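Local coordinates for hypothetical protein PurS (Thermus thermophilus, PDB 2DGB) that is a small alpha/beta protein of the PurS family, built as a three-stranded antiparallel sheet with two helices and assembled from two identical chains, at residues Ile46-Glu51 and Glu58-Met63; Leu54-Lys59 and Glu78-Leu83. One frame throughout, in Å; residues are numbered along the deposited sequence.

Interaction 1. Residues Ile46-Glu51 and Glu58-Met63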
# COMPACT_ATOMS: atom_id res chain seq x y z
N ILE A 46 2.86 -10.19 1.16
CA ILE A 46 3.84 -11.24 1.35
C ILE A 46 3.26 -12.54 1.91
O ILE A 46 2.69 -12.57 3.00
CB ILE A 46 4.96 -10.77 2.30
CG1 ILE A 46 5.49 -9.40 1.85
CG2 ILE A 46 6.08 -11.80 2.36
CD1 ILE A 46 6.64 -8.88 2.68
N VAL A 47 3.42 -13.62 1.14
CA VAL A 47 2.97 -14.94 1.55
C VAL A 47 4.23 -15.61 2.08
O VAL A 47 5.25 -15.70 1.37
CB VAL A 47 2.40 -15.75 0.36
CG1 VAL A 47 2.04 -17.17 0.81
CG2 VAL A 47 1.17 -15.04 -0.20
N PHE A 48 4.18 -16.06 3.33
CA PHE A 48 5.33 -16.67 3.97
C PHE A 48 4.90 -17.63 5.08
O PHE A 48 3.77 -17.56 5.56
CB PHE A 48 6.20 -15.57 4.57
CG PHE A 48 5.54 -14.84 5.71
CD1 PHE A 48 5.89 -15.12 7.03
CD2 PHE A 48 4.54 -13.90 5.47
CE1 PHE A 48 5.26 -14.48 8.09
CE2 PHE A 48 3.90 -13.25 6.53
CZ PHE A 48 4.26 -13.54 7.84
N PRO A 49 5.81 -18.52 5.52
CA PRO A 49 5.54 -19.51 6.57
C PRO A 49 5.89 -19.03 7.98
O PRO A 49 6.76 -18.17 8.17
CB PRO A 49 6.42 -20.68 6.16
CG PRO A 49 7.66 -19.97 5.72
CD PRO A 49 7.11 -18.81 4.87
N ALA A 50 5.22 -19.62 8.97
CA ALA A 50 5.47 -19.29 10.38
C ALA A 50 4.85 -20.37 11.27
O ALA A 50 3.89 -21.03 10.88
CB ALA A 50 4.87 -17.93 10.71
N GLU A 51 5.41 -20.55 12.46
CA GLU A 51 4.93 -21.56 13.40
C GLU A 51 3.50 -21.30 13.85
O GLU A 51 2.70 -22.23 14.01
CB GLU A 51 5.85 -21.61 14.62
CG GLU A 51 7.21 -22.26 14.37
CD GLU A 51 7.13 -23.78 14.35
OE1 GLU A 51 6.41 -24.35 15.20
OE2 GLU A 51 7.81 -24.40 13.50
N GLU A 58 5.22 -11.38 14.17
CA GLU A 58 6.59 -10.98 14.45
C GLU A 58 7.42 -10.97 13.19
O GLU A 58 8.21 -10.05 12.97
CB GLU A 58 7.22 -11.93 15.47
CG GLU A 58 8.61 -11.51 15.91
CD GLU A 58 9.18 -12.44 16.96
OE1 GLU A 58 10.22 -12.09 17.57
OE2 GLU A 58 8.60 -13.52 17.18
N LYS A 59 7.27 -12.01 12.36
CA LYS A 59 8.02 -12.09 11.11
C LYS A 59 7.58 -10.98 10.16
O LYS A 59 8.41 -10.39 9.47
CB LYS A 59 7.79 -13.44 10.43
CG LYS A 59 8.45 -14.61 11.12
CD LYS A 59 8.26 -15.89 10.31
CE LYS A 59 9.11 -17.02 10.85
NZ LYS A 59 9.07 -18.19 9.92
N ALA A 60 6.28 -10.70 10.13
CA ALA A 60 5.77 -9.65 9.25
C ALA A 60 6.42 -8.30 9.59
O ALA A 60 6.89 -7.59 8.70
CB ALA A 60 4.27 -9.55 9.38
N LYS A 61 6.43 -7.95 10.87
CA LYS A 61 7.02 -6.69 11.29
C LYS A 61 8.54 -6.67 11.09
O LYS A 61 9.13 -5.60 10.91
CB LYS A 61 6.68 -6.40 12.75
CG LYS A 61 5.19 -6.35 13.05
CD LYS A 61 4.85 -5.31 14.13
CE LYS A 61 5.66 -5.52 15.41
NZ LYS A 61 5.38 -6.84 16.05
N ALA A 62 9.17 -7.84 11.13
CA ALA A 62 10.62 -7.93 10.95
C ALA A 62 10.97 -7.65 9.49
O ALA A 62 12.00 -7.04 9.20
CB ALA A 62 11.12 -9.32 11.35
N MSE A 63 10.11 -8.10 8.59
CA MSE A 63 10.35 -7.88 7.17
C MSE A 63 10.10 -6.41 6.83
O MSE A 63 10.79 -5.83 5.99
CB MSE A 63 9.45 -8.81 6.34
CG MSE A 63 9.70 -10.29 6.66
SE MSE A 63 8.72 -11.53 5.55
CE MSE A 63 6.99 -11.39 6.38
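The terminal methyl of Met63, a selenomethionine in this structure, lies over the ring of Phe48: its CE stands 3.5 Å from the ring centroid and only 8° off the ring normal. This is a CH-pi contact, and because SE also stands above the face, 4.8 Å from the centroid, the pair is a Met-aromatic contact as well. The bend at chi3 (-78°) turns CE down onto the ring, while SE comes within 4.1 Å of Ile46 CG2, where the two apolar side chains reach toward each other tip to tip. A long, unbranched, flexible side chain suits a place between a flat ring and the branched end of an isoleucine. Lys59 and Ala60 approach the ring obliquely; Lys59 CB lies 3.6 Å from Phe48 CE1, and Ala60 has only a methyl to fit beside CZ. Together these residues seat helix 53-67 on the end of strand 37-49, their short axes 10.2 Å apart and inclined at 129°, in the helix-on-sheet packing of a small alpha/beta fold. From its CB, Lys59 runs out extended, its CD passing 4.0 Å from Ala50 CB, to the point where the strand gives way to the turn. Its aliphatic part is thus used for packing, and its NZ donates a 2.9 Å hydrogen bond to Pro49 O from above the carbonyl plane. A proline nitrogen has no hydrogen to give, but its carbonyl remains an acceptor. Glu55 adds a long, weak ion pair to the same ammonium and also accepts a bond from Glu51 N. Beyond this shell, Phe48 packs on Ala6 of strand 3-12 and on Pro34 of the second subunit, whose His33 also touches Met63.

Interaction 2. Residues Leu54-Lys59 and Glu78-Leu83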
# COMPACT_ATOMS: atom_id res chain seq x y z
N LEU A 54 1.29 -15.60 16.16
CA LEU A 54 2.15 -14.68 16.90
C LEU A 54 3.49 -14.55 16.20
O LEU A 54 3.97 -13.44 15.98
CB LEU A 54 2.36 -15.14 18.34
CG LEU A 54 1.48 -14.43 19.37
CD1 LEU A 54 0.02 -14.76 19.12
CD2 LEU A 54 1.89 -14.86 20.77
N GLU A 55 4.08 -15.68 15.87
CA GLU A 55 5.37 -15.67 15.19
C GLU A 55 5.23 -15.07 13.80
O GLU A 55 6.18 -14.48 13.28
CB GLU A 55 5.94 -17.08 15.10
CG GLU A 55 7.25 -17.14 14.33
CD GLU A 55 7.79 -18.54 14.19
OE1 GLU A 55 8.27 -19.10 15.20
OE2 GLU A 55 7.73 -19.09 13.07
N ALA A 56 4.06 -15.23 13.19
CA ALA A 56 3.84 -14.68 11.86
C ALA A 56 3.78 -13.16 11.94
O ALA A 56 4.29 -12.45 11.07
CB ALA A 56 2.54 -15.23 11.27
N GLU A 57 3.13 -12.65 12.98
CA GLU A 57 3.01 -11.21 13.19
C GLU A 57 4.42 -10.66 13.39
O GLU A 57 4.78 -9.62 12.83
CB GLU A 57 2.16 -10.92 14.43
CG GLU A 57 2.20 -9.47 14.90
CD GLU A 57 1.24 -8.55 14.15
OE1 GLU A 57 1.36 -7.32 14.31
OE2 GLU A 57 0.37 -9.06 13.42
N GLU A 58 5.22 -11.38 14.17
CA GLU A 58 6.59 -10.98 14.45
C GLU A 58 7.42 -10.97 13.19
O GLU A 58 8.21 -10.05 12.97
CB GLU A 58 7.22 -11.93 15.47
CG GLU A 58 8.61 -11.51 15.91
CD GLU A 58 9.18 -12.44 16.96
OE1 GLU A 58 10.22 -12.09 17.57
OE2 GLU A 58 8.60 -13.52 17.18
N LYS A 59 7.27 -12.01 12.36
CA LYS A 59 8.02 -12.09 11.11
C LYS A 59 7.58 -10.98 10.16
O LYS A 59 8.41 -10.39 9.47
CB LYS A 59 7.79 -13.44 10.43
CG LYS A 59 8.45 -14.61 11.12
CD LYS A 59 8.26 -15.89 10.31
CE LYS A 59 9.11 -17.02 10.85
NZ LYS A 59 9.07 -18.19 9.92
N GLU A 78 -0.56 -3.57 7.74
CA GLU A 78 -1.96 -3.24 7.51
C GLU A 78 -2.92 -4.40 7.76
O GLU A 78 -4.05 -4.19 8.21
CB GLU A 78 -2.13 -2.73 6.08
CG GLU A 78 -3.52 -2.26 5.73
CD GLU A 78 -3.96 -1.06 6.55
OE1 GLU A 78 -3.09 -0.29 7.00
OE2 GLU A 78 -5.19 -0.89 6.74
N ALA A 79 -2.47 -5.62 7.47
CA ALA A 79 -3.30 -6.81 7.68
C ALA A 79 -2.43 -8.06 7.72
O ALA A 79 -1.29 -8.05 7.28
CB ALA A 79 -4.34 -6.94 6.57
N LEU A 80 -2.99 -9.14 8.27
CA LEU A 80 -2.28 -10.41 8.37
C LEU A 80 -3.32 -11.53 8.50
O LEU A 80 -4.17 -11.50 9.39
CB LEU A 80 -1.36 -10.42 9.60
CG LEU A 80 -0.57 -11.71 9.84
CD1 LEU A 80 0.50 -11.87 8.77
CD2 LEU A 80 0.06 -11.68 11.22
N LYS A 81 -3.25 -12.50 7.59
CA LYS A 81 -4.20 -13.59 7.63
C LYS A 81 -3.55 -14.92 7.35
O LYS A 81 -2.56 -15.00 6.61
CB LYS A 81 -5.33 -13.36 6.62
CG LYS A 81 -4.85 -13.06 5.23
CD LYS A 81 -6.01 -12.89 4.26
CE LYS A 81 -6.76 -14.21 4.06
NZ LYS A 81 -7.84 -14.10 3.04
N GLU A 82 -4.09 -15.97 7.95
CA GLU A 82 -3.58 -17.31 7.75
C GLU A 82 -4.18 -17.80 6.44
O GLU A 82 -5.32 -17.48 6.11
CB GLU A 82 -4.01 -18.22 8.89
CG GLU A 82 -3.30 -19.56 8.87
CD GLU A 82 -3.83 -20.51 9.93
OE1 GLU A 82 -4.06 -20.05 11.07
OE2 GLU A 82 -4.00 -21.70 9.61
N LEU A 83 -3.40 -18.58 5.69
CA LEU A 83 -3.86 -19.10 4.42
C LEU A 83 -4.02 -20.61 4.52
O LEU A 83 -3.50 -21.23 5.45
CB LEU A 83 -2.86 -18.75 3.32
CG LEU A 83 -2.54 -17.26 3.16
CD1 LEU A 83 -1.42 -17.07 2.14
CD2 LEU A 83 -3.79 -16.51 2.74
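Helix-on-sheet packing brings the first turns of helix 53-67 against strand 73-83, and within these two segments one leucine makes the whole contact from the strand side. Leu80 directs its side chain at the helix, and its CD2 methyl does the touching. It sits 3.6 Å from Glu57 CA and 3.9 Å from Glu57 CB, so it rests on the helix backbone itself as well as on side chains. Leu80 CG is anti to the backbone N (chi1 179°), which carries the branched end out from the strand to that surface. Ala56 offers its CB 4.3 Å from CD2, and the same methyl lies 4.1 Å from Ala56 C. With no atoms beyond CB, alanine lets the leucine come close to the helix, while the length of the leucine side chain lets CD2 bridge the gap; the nearest CA atoms, those of Glu57 and Leu80, are still 7.2 Å apart. Glu57 crosses the leucine at an angle. Its chain bends at chi2 (83°), bringing the carboxylate back so that OE2 lies 3.4 Å from Leu80 CD2. No hydrogen bond or salt bridge joins the segments, and this approach is plain van der Waals packing; the partly exposed position is compatible with a charged carboxylate, though OE2 as well as CB lies against the methyl. Within the chain, strand 73-83 pairs with strand 3-12, with a classic beta bulge where Glu78 and Ala79 both face Thr7. Leu80 also packs on Ala6 and Ala56 on Tyr4, so the central strand 3-12 shares in the surface beneath helix 53-67, and toward the end of the strand Leu83 touches Val47 of strand 37-49.

In the fold
Interactions 1 and 2 are two parts of one interface, with centres about 6 Å apart. Both use helix 53-67, their ranges overlapping at Glu58 and Lys59, but they join it to the two outermost strands of the chain's sheet, 37-49 in interaction 1 and 73-83 in interaction 2, with strand 3-12 between them. They also touch directly: Phe48 CZ lies 3.4 Å from Ala56 O, and Ala50 CB is 3.6 Å from Ala56 CA, so Ala56, which meets Leu80 in interaction 2, also packs against residues of interaction 1. Away from the helix, Val47 CG1 meets Leu83 CD1 at 3.7 Å. Interaction 1 further borders the second subunit, whose strand pairs with Ile46 and Val47 and continues the sheet.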